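Local coordinates for protein isomaltodextranase (Arthrobacter globiformis, PDB 5AWO) that hydrolyses alpha-1,6-glucosidic linkages of dextran, releasing successive isomaltose units from the non-reducing chain ends, as a glycoside hydrolase of family 27, at residues 57-65 / 346-354; 80-89 / 99-107. All coordinates share one frame; numbering follows the deposited sequence.

From the N terminus the chain runs through strand 39-42 of the parallel barrel into helix 56-68, which carries the first half of contact 1. Strand 77-79 follows, and the long loop after it folds back on itself: contact 2 closes this loop by joining 80-89 to 99-107 before helix 107-116 begins. The partner in contact 1 arrives only after the remaining barrel strands, at 346-354, just beyond strand 343-345. Contact 2 is therefore nested within the loop closed by contact 1. The two meet through W59, whose CB points away from 346-354 and whose indole packs against W103 and T80, so helix 56-68 joins the end of the barrel to the 80-107 loop.

Contact 1: 57-65 / 346-354; sequences NEWKVNIDW and ADTYQQIGN
With CG of Y349 set between its backbone N and carbonyl carbon (chi1 71°), the phenol ring reaches along helix 56-68, while W65, its CG trans to the backbone N (chi1 162°), lays the face of its indole against the backbone of the same residue. CA of Y349 sits over the centre of the six-membered ring of W65, 3.8 Å from the centroid, a CH-pi contact backed by CB of Y349 near CD2 of W65. The indole also meets the CB and CG2 of I352 at CZ2, and its edge faces the carbonyl of D347, where CH2 of W65 is 3.3 Å from D347 O; that oxygen also accepts a bond from W41 in strand 39-42. The Y349 ring is sandwiched: CG1 of V61 lies over one face, 3.5 Å from the centroid, and OE1 of Q350 lies over the opposite one. At its far end Y349 OH donates to the syn lone pair of E58 OE2, 2.6 Å away. The other oxygen, E58 OE1, receives NE2 of Q350 at 2.9 Å (163°) and is also approached by a water beside Q350 OE1. T348 OG1 accepts from Q351 N, an ST motif that shapes the turn. The contact lies beside the seam where the first and eighth TIM-barrel strands, 39-42 and 343-345, are neighbours: the loop after the eighth packs on helix 56-68, between the first strand and the second, 77-79.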
loop_
_atom_site.group_PDB
_atom_site.type_symbol
_atom_site.label_atom_id
_atom_site.label_comp_id
_atom_site.label_asym_id
_atom_site.label_seq_id
_atom_site.Cartn_x
_atom_site.Cartn_y
_atom_site.Cartn_z
ATOM N N ASN A 57 22.322 12.916 18.141
ATOM C CA ASN A 57 23.153 13.645 17.179
ATOM C C ASN A 57 23.207 12.991 15.803
ATOM O O ASN A 57 23.272 13.697 14.782
ATOM C CB ASN A 57 24.588 13.857 17.655
ATOM C CG ASN A 57 25.314 14.867 16.775
ATOM O OD1 ASN A 57 24.861 15.999 16.636
ATOM N ND2 ASN A 57 26.382 14.440 16.104
ATOM N N GLU A 58 23.151 11.659 15.772
ATOM C CA GLU A 58 23.100 10.948 14.482
ATOM C C GLU A 58 21.781 11.194 13.768
ATOM O O GLU A 58 21.750 11.393 12.554
ATOM C CB GLU A 58 23.351 9.473 14.698
ATOM C CG GLU A 58 24.821 9.219 14.953
ATOM C CD GLU A 58 25.650 9.587 13.740
ATOM O OE1 GLU A 58 25.708 8.783 12.811
ATOM O OE2 GLU A 58 26.191 10.705 13.680
ATOM N N TRP A 59 20.686 11.237 14.525
ATOM C CA TRP A 59 19.403 11.654 13.982
ATOM C C TRP A 59 19.471 13.062 13.371
ATOM O O TRP A 59 19.015 13.293 12.253
ATOM C CB TRP A 59 18.371 11.562 15.102
ATOM C CG TRP A 59 17.032 12.213 14.954
ATOM C CD1 TRP A 59 16.601 13.354 15.589
ATOM C CD2 TRP A 59 15.889 11.723 14.222
ATOM N NE1 TRP A 59 15.301 13.608 15.276
ATOM C CE2 TRP A 59 14.820 12.609 14.461
ATOM C CE3 TRP A 59 15.668 10.610 13.405
ATOM C CZ2 TRP A 59 13.559 12.454 13.865
ATOM C CZ3 TRP A 59 14.406 10.450 12.836
ATOM C CH2 TRP A 59 13.380 11.347 13.056
ATOM N N LYS A 60 20.080 13.999 14.117
ATOM C CA LYS A 60 20.198 15.376 13.630
ATOM C C LYS A 60 21.027 15.454 12.340
ATOM O O LYS A 60 20.617 16.100 11.383
ATOM C CB LYS A 60 20.828 16.276 14.706
ATOM C CG LYS A 60 20.875 17.748 14.320
ATOM C CD LYS A 60 21.595 18.571 15.376
ATOM C CE LYS A 60 21.592 20.056 15.038
ATOM N NZ LYS A 60 22.294 20.354 13.757
ATOM N N VAL A 61 22.178 14.796 12.326
ATOM C CA VAL A 61 23.068 14.891 11.169
ATOM C C VAL A 61 22.394 14.256 9.943
ATOM O O VAL A 61 22.446 14.799 8.843
ATOM C CB VAL A 61 24.468 14.329 11.474
ATOM C CG1 VAL A 61 25.359 14.368 10.248
ATOM C CG2 VAL A 61 25.145 15.167 12.566
ATOM N N ASN A 62 21.703 13.140 10.141
ATOM C CA ASN A 62 20.919 12.584 9.026
ATOM C C ASN A 62 19.836 13.518 8.524
ATOM O O ASN A 62 19.667 13.693 7.312
ATOM C CB ASN A 62 20.300 11.234 9.400
ATOM C CG ASN A 62 21.307 10.100 9.354
ATOM O OD1 ASN A 62 21.766 9.570 10.380
ATOM N ND2 ASN A 62 21.701 9.752 8.154
ATOM N N ILE A 63 19.101 14.158 9.444
ATOM C CA ILE A 63 18.084 15.105 9.041
ATOM C C ILE A 63 18.696 16.261 8.213
ATOM O O ILE A 63 18.133 16.669 7.199
ATOM C CB ILE A 63 17.307 15.693 10.239
ATOM C CG1 ILE A 63 16.405 14.605 10.845
ATOM C CG2 ILE A 63 16.506 16.926 9.836
ATOM C CD1 ILE A 63 15.789 15.003 12.164
ATOM N N ASP A 64 19.816 16.792 8.691
ATOM C CA ASP A 64 20.458 17.918 7.994
ATOM C C ASP A 64 20.916 17.497 6.592
ATOM O O ASP A 64 20.766 18.248 5.633
ATOM C CB ASP A 64 21.621 18.473 8.818
ATOM C CG ASP A 64 21.163 19.167 10.101
ATOM O OD1 ASP A 64 19.984 19.526 10.189
ATOM O OD2 ASP A 64 22.025 19.348 11.000
ATOM N N TRP A 65 21.410 16.270 6.485
ATOM C CA TRP A 65 21.789 15.691 5.196
ATOM C C TRP A 65 20.564 15.529 4.300
ATOM O O TRP A 65 20.594 15.911 3.144
ATOM C CB TRP A 65 22.517 14.365 5.415
ATOM C CG TRP A 65 22.601 13.441 4.232
ATOM C CD1 TRP A 65 23.295 13.627 3.066
ATOM C CD2 TRP A 65 21.964 12.172 4.117
ATOM N NE1 TRP A 65 23.142 12.542 2.251
ATOM C CE2 TRP A 65 22.345 11.621 2.883
ATOM C CE3 TRP A 65 21.145 11.419 4.970
ATOM C CZ2 TRP A 65 21.898 10.380 2.457
ATOM C CZ3 TRP A 65 20.710 10.176 4.545
ATOM C CH2 TRP A 65 21.083 9.672 3.299
ATOM N N ALA A 346 16.845 3.934 3.678
ATOM C CA ALA A 346 17.485 3.634 4.957
ATOM C C ALA A 346 18.994 3.860 4.950
ATOM O O ALA A 346 19.611 3.782 6.008
ATOM C CB ALA A 346 17.161 2.233 5.450
ATOM N N ASP A 347 19.609 4.131 3.802
ATOM C CA ASP A 347 21.013 4.558 3.839
ATOM C C ASP A 347 21.135 5.768 4.757
ATOM O O ASP A 347 20.359 6.723 4.641
ATOM C CB ASP A 347 21.489 4.964 2.446
ATOM C CG ASP A 347 21.388 3.829 1.461
ATOM O OD1 ASP A 347 20.266 3.563 0.947
ATOM O OD2 ASP A 347 22.438 3.198 1.217
ATOM N N THR A 348 22.138 5.730 5.627
ATOM C CA THR A 348 22.506 6.899 6.412
ATOM C C THR A 348 23.456 7.782 5.601
ATOM O O THR A 348 23.919 7.405 4.518
ATOM C CB THR A 348 23.274 6.504 7.680
ATOM O OG1 THR A 348 24.518 5.936 7.276
ATOM C CG2 THR A 348 22.522 5.499 8.538
ATOM N N TYR A 349 23.792 8.954 6.143
ATOM C CA TYR A 349 24.727 9.880 5.502
ATOM C C TYR A 349 26.094 9.220 5.337
ATOM O O TYR A 349 26.818 9.538 4.384
ATOM C CB TYR A 349 24.817 11.223 6.265
ATOM C CG TYR A 349 25.508 11.190 7.609
ATOM C CD1 TYR A 349 26.879 11.444 7.725
ATOM C CD2 TYR A 349 24.786 10.964 8.776
ATOM C CE1 TYR A 349 27.501 11.406 8.965
ATOM C CE2 TYR A 349 25.395 10.954 10.010
ATOM C CZ TYR A 349 26.750 11.187 10.100
ATOM O OH TYR A 349 27.357 11.154 11.345
ATOM N N GLN A 350 26.457 8.287 6.210
ATOM C CA GLN A 350 27.738 7.572 6.052
ATOM C C GLN A 350 27.682 6.479 5.005
ATOM O O GLN A 350 28.697 6.188 4.372
ATOM C CB GLN A 350 28.210 6.935 7.350
ATOM C CG GLN A 350 28.468 7.922 8.467
ATOM C CD GLN A 350 27.345 7.958 9.458
ATOM O OE1 GLN A 350 26.169 7.768 9.101
ATOM N NE2 GLN A 350 27.687 8.173 10.721
ATOM N N GLN A 351 26.516 5.873 4.821
ATOM C CA GLN A 351 26.383 4.723 3.929
ATOM C C GLN A 351 26.110 5.114 2.501
ATOM O O GLN A 351 26.381 4.325 1.590
ATOM C CB GLN A 351 25.229 3.833 4.393
ATOM C CG GLN A 351 25.482 3.089 5.680
ATOM C CD GLN A 351 24.205 2.556 6.329
ATOM O OE1 GLN A 351 23.100 3.045 6.059
ATOM N NE2 GLN A 351 24.353 1.550 7.184
ATOM N N ILE A 352 25.530 6.284 2.285
ATOM C CA ILE A 352 25.004 6.643 0.966
ATOM C C ILE A 352 26.096 6.604 -0.120
ATOM O O ILE A 352 25.836 6.181 -1.254
ATOM C CB ILE A 352 24.228 7.988 0.953
ATOM C CG1 ILE A 352 23.446 8.199 -0.351
ATOM C CG2 ILE A 352 25.154 9.181 1.186
ATOM C CD1 ILE A 352 22.343 7.177 -0.603
ATOM N N GLY A 353 27.318 6.999 0.227
ATOM C CA GLY A 353 28.418 6.945 -0.747
ATOM C C GLY A 353 28.060 7.713 -2.006
ATOM O O GLY A 353 27.620 8.859 -1.917
ATOM N N ASN A 354 28.247 7.086 -3.178
ATOM C CA ASN A 354 27.862 7.720 -4.450
ATOM C C ASN A 354 26.502 7.227 -4.916
ATOM O O ASN A 354 26.324 7.102 -6.116
ATOM C CB ASN A 354 28.767 7.353 -5.679
ATOM C CG ASN A 354 30.257 7.363 -5.422
ATOM O OD1 ASN A 354 30.767 8.170 -4.633
ATOM N ND2 ASN A 354 30.991 6.504 -6.185
HETATM O O HOH W 1 24.060 7.747 10.989
#

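Contact 2: 80-89 / 99-107; sequences TDGWIEGSSR and YNDSWQHDW. With ACT (acetate ion), chain C.
Y99 and T80 meet where the loop following the second strand of the TIM barrel, 77-79, folds back on itself close to the catalytic centre. CB of T80 lies 3.9 Å from CD1 of Y99, and its CG2 butts against the edge of the W107 indole at the start of helix 107-116. The CB of D81 points away from 99-107, and its side chain lies about 6 Å from that of D201, the probable nucleophile; its OD2 accepts from G82 N. G82 O accepts from Y99 OH at 2.7 Å, the phenol oxygen lying nearly on the extension of the C=O bond. Next, W83 O is linked through a water to Y99 O and N100 ND2. I84 presses CG2 on CE1 of Y99, and its backbone N holds an acetate, probably from the crystallisation liquor. A type I turn from I84 to S87 presents G86 O to D101 N at 3.0 Å. CB of S87 then packs against the carbonyl oxygen of Y99. Beyond it, the D101 carboxylate is gripped by three protein donors: S88 OG reaches OD2 at 2.6 Å, while the backbone N of S88 and that of R89 approach OD1 from opposite faces of its plane. The R89 chain, bent at chi3 (-64°), carries its guanidinium over D101 O, which lies against one face. A water that accepts from R89 NE is a further donor to D101 OD1. At the tip of the side chain, R89 NH2 donates to W103 O at 2.8 Å, nearly straight at 176° and within the guanidinium plane.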
loop_
_atom_site.group_PDB
_atom_site.type_symbol
_atom_site.label_atom_id
_atom_site.label_comp_id
_atom_site.label_asym_id
_atom_site.label_seq_id
_atom_site.Cartn_x
_atom_site.Cartn_y
_atom_site.Cartn_z
ATOM N N THR A 80 11.384 7.605 12.639
ATOM C CA THR A 80 12.040 6.753 13.599
ATOM C C THR A 80 11.687 5.281 13.356
ATOM O O THR A 80 10.934 4.924 12.456
ATOM C CB THR A 80 11.700 7.195 15.039
ATOM O OG1 THR A 80 10.300 7.013 15.279
ATOM C CG2 THR A 80 12.047 8.663 15.261
ATOM N N ASP A 81 12.292 4.426 14.173
ATOM C CA ASP A 81 12.066 2.996 14.083
ATOM C C ASP A 81 12.074 2.368 15.476
ATOM O O ASP A 81 11.661 3.029 16.450
ATOM C CB ASP A 81 13.063 2.346 13.101
ATOM C CG ASP A 81 12.510 1.070 12.492
ATOM O OD1 ASP A 81 11.523 1.142 11.729
ATOM O OD2 ASP A 81 13.075 0.001 12.852
ATOM N N GLY A 82 12.429 1.096 15.599
ATOM C CA GLY A 82 12.389 0.377 16.840
ATOM C C GLY A 82 13.549 0.679 17.764
ATOM O O GLY A 82 14.062 1.793 17.764
ATOM N N TRP A 83 13.920 -0.310 18.571
ATOM C CA TRP A 83 14.875 -0.139 19.647
ATOM C C TRP A 83 14.335 0.932 20.598
ATOM O O TRP A 83 15.064 1.846 20.972
ATOM C CB TRP A 83 16.287 0.189 19.124
ATOM C CG TRP A 83 16.838 -0.968 18.364
ATOM C CD1 TRP A 83 17.633 -1.960 18.853
ATOM C CD2 TRP A 83 16.611 -1.277 16.987
ATOM N NE1 TRP A 83 17.931 -2.876 17.864
ATOM C CE2 TRP A 83 17.313 -2.475 16.710
ATOM C CE3 TRP A 83 15.884 -0.674 15.959
ATOM C CZ2 TRP A 83 17.286 -3.087 15.455
ATOM C CZ3 TRP A 83 15.871 -1.293 14.687
ATOM C CH2 TRP A 83 16.573 -2.472 14.458
ATOM N N ILE A 84 13.055 0.794 20.959
ATOM C CA ILE A 84 12.345 1.764 21.818
ATOM C C ILE A 84 12.083 1.322 23.244
ATOM O O ILE A 84 11.406 2.042 24.003
ATOM C CB ILE A 84 11.074 2.373 21.151
ATOM C CG1 ILE A 84 10.097 1.320 20.589
ATOM C CG2 ILE A 84 11.476 3.340 20.053
ATOM C CD1 ILE A 84 9.573 0.319 21.586
ATOM N N GLU A 85 12.621 0.189 23.663
ATOM C CA GLU A 85 12.426 -0.197 25.074
ATOM C C GLU A 85 13.053 0.849 26.008
ATOM O O GLU A 85 12.547 1.063 27.129
ATOM C CB GLU A 85 12.880 -1.637 25.343
ATOM C CG GLU A 85 11.896 -2.662 24.791
ATOM C CD GLU A 85 12.174 -4.088 25.267
ATOM O OE1 GLU A 85 13.260 -4.305 25.833
ATOM O OE2 GLU A 85 11.328 -5.002 25.062
ATOM N N GLY A 86 14.075 1.545 25.544
ATOM C CA GLY A 86 14.724 2.620 26.293
ATOM C C GLY A 86 14.079 3.990 26.137
ATOM O O GLY A 86 14.659 5.006 26.520
ATOM N N SER A 87 12.876 4.027 25.556
ATOM C CA SER A 87 12.052 5.240 25.592
ATOM C C SER A 87 11.022 5.066 26.708
ATOM O O SER A 87 9.936 4.543 26.468
ATOM C CB SER A 87 11.370 5.464 24.249
ATOM O OG SER A 87 10.651 6.676 24.228
ATOM N N SER A 88 11.381 5.487 27.930
ATOM C CA SER A 88 10.546 5.249 29.106
ATOM C C SER A 88 9.859 6.482 29.634
ATOM O O SER A 88 8.866 6.347 30.344
ATOM C CB SER A 88 11.369 4.613 30.243
ATOM O OG SER A 88 12.225 5.549 30.896
ATOM N N ARG A 89 10.389 7.661 29.338
ATOM C CA ARG A 89 9.766 8.894 29.836
ATOM C C ARG A 89 8.425 9.081 29.151
ATOM O O ARG A 89 8.339 8.927 27.919
ATOM C CB ARG A 89 10.649 10.096 29.563
ATOM C CG ARG A 89 11.985 10.061 30.307
ATOM C CD ARG A 89 12.898 11.231 29.980
ATOM N NE ARG A 89 13.320 11.248 28.576
ATOM C CZ ARG A 89 14.290 12.014 28.075
ATOM N NH1 ARG A 89 14.992 12.818 28.865
ATOM N NH2 ARG A 89 14.579 11.948 26.774
ATOM N N TYR A 99 12.189 9.890 21.455
ATOM C CA TYR A 99 12.570 8.605 20.865
ATOM C C TYR A 99 13.350 7.702 21.830
ATOM O O TYR A 99 13.203 6.482 21.811
ATOM C CB TYR A 99 13.365 8.808 19.568
ATOM C CG TYR A 99 14.004 7.526 19.095
ATOM C CD1 TYR A 99 13.253 6.518 18.508
ATOM C CD2 TYR A 99 15.352 7.284 19.301
ATOM C CE1 TYR A 99 13.844 5.317 18.111
ATOM C CE2 TYR A 99 15.947 6.094 18.893
ATOM C CZ TYR A 99 15.178 5.111 18.309
ATOM O OH TYR A 99 15.777 3.929 17.955
ATOM N N ASN A 100 14.175 8.309 22.688
ATOM C CA ASN A 100 15.006 7.566 23.623
ATOM C C ASN A 100 15.305 8.442 24.841
ATOM O O ASN A 100 15.390 9.643 24.709
ATOM C CB ASN A 100 16.331 7.168 22.944
ATOM C CG ASN A 100 17.201 6.288 23.815
ATOM O OD1 ASN A 100 18.147 6.766 24.478
ATOM N ND2 ASN A 100 16.894 5.005 23.852
ATOM N N ASP A 101 15.452 7.817 26.003
ATOM C CA ASP A 101 15.733 8.560 27.246
ATOM C C ASP A 101 17.030 9.391 27.191
ATOM O O ASP A 101 17.179 10.312 27.994
ATOM C CB ASP A 101 15.775 7.612 28.455
ATOM C CG ASP A 101 14.414 7.060 28.836
ATOM O OD1 ASP A 101 13.380 7.517 28.290
ATOM O OD2 ASP A 101 14.403 6.135 29.675
ATOM N N SER A 102 17.967 9.058 26.281
ATOM C CA SER A 102 19.213 9.840 26.104
ATOM C C SER A 102 19.009 11.161 25.381
ATOM O O SER A 102 19.897 12.033 25.389
ATOM C CB SER A 102 20.288 9.029 25.357
ATOM O OG SER A 102 19.918 8.812 24.001
ATOM N N TRP A 103 17.874 11.312 24.710
ATOM C CA TRP A 103 17.598 12.477 23.877
ATOM C C TRP A 103 17.345 13.677 24.794
ATOM O O TRP A 103 16.675 13.546 25.820
ATOM C CB TRP A 103 16.401 12.214 22.958
ATOM C CG TRP A 103 16.755 11.360 21.760
ATOM C CD1 TRP A 103 17.702 10.395 21.694
ATOM C CD2 TRP A 103 16.175 11.461 20.467
ATOM N NE1 TRP A 103 17.772 9.890 20.410
ATOM C CE2 TRP A 103 16.835 10.523 19.640
ATOM C CE3 TRP A 103 15.171 12.255 19.909
ATOM C CZ2 TRP A 103 16.493 10.355 18.294
ATOM C CZ3 TRP A 103 14.846 12.089 18.569
ATOM C CH2 TRP A 103 15.505 11.129 17.784
ATOM N N GLN A 104 17.887 14.826 24.408
ATOM C CA GLN A 104 17.682 16.079 25.133
ATOM C C GLN A 104 16.425 16.813 24.713
ATOM O O GLN A 104 15.972 17.731 25.418
ATOM C CB GLN A 104 18.904 16.977 24.928
ATOM C CG GLN A 104 20.175 16.397 25.524
ATOM C CD GLN A 104 21.385 17.298 25.305
ATOM O OE1 GLN A 104 21.816 17.517 24.170
ATOM N NE2 GLN A 104 21.942 17.823 26.393
ATOM N N HIS A 105 15.847 16.444 23.569
ATOM C CA HIS A 105 14.698 17.141 23.041
ATOM C C HIS A 105 13.563 16.171 22.813
ATOM O O HIS A 105 13.818 15.006 22.500
ATOM C CB HIS A 105 15.050 17.826 21.733
ATOM C CG HIS A 105 16.246 18.718 21.817
ATOM N ND1 HIS A 105 16.189 19.974 22.380
ATOM C CD2 HIS A 105 17.526 18.546 21.405
ATOM C CE1 HIS A 105 17.385 20.532 22.327
ATOM N NE2 HIS A 105 18.212 19.690 21.735
ATOM N N ASP A 106 12.335 16.671 22.931
ATOM C CA ASP A 106 11.122 15.891 22.800
ATOM C C ASP A 106 10.622 15.833 21.344
ATOM O O ASP A 106 11.241 16.392 20.422
ATOM C CB ASP A 106 10.029 16.359 23.810
ATOM C CG ASP A 106 9.473 17.744 23.525
ATOM O OD1 ASP A 106 9.745 18.342 22.466
ATOM O OD2 ASP A 106 8.699 18.225 24.390
ATOM N N TRP A 107 9.520 15.130 21.127
ATOM C CA TRP A 107 9.002 14.958 19.776
ATOM C C TRP A 107 8.654 16.303 19.140
ATOM O O TRP A 107 8.882 16.506 17.952
ATOM C CB TRP A 107 7.763 14.082 19.787
ATOM C CG TRP A 107 7.960 12.612 20.131
ATOM C CD1 TRP A 107 7.398 11.928 21.168
ATOM C CD2 TRP A 107 8.680 11.639 19.366
ATOM N NE1 TRP A 107 7.768 10.606 21.133
ATOM C CE2 TRP A 107 8.552 10.406 20.027
ATOM C CE3 TRP A 107 9.457 11.700 18.205
ATOM C CZ2 TRP A 107 9.145 9.231 19.543
ATOM C CZ3 TRP A 107 10.050 10.535 17.723
ATOM C CH2 TRP A 107 9.903 9.328 18.403
HETATM C C ACT C . 11.404 -2.810 20.270
HETATM O O ACT C . 11.829 -3.822 20.832
HETATM O OXT ACT C . 11.975 -1.745 20.426
HETATM C CH3 ACT C . 10.227 -2.919 19.357
HETATM O O HOH W 2 14.709 4.235 22.340
HETATM O O HOH W 3 12.633 9.520 26.449
HETATM O O HOH W 4 17.221 14.416 28.605
#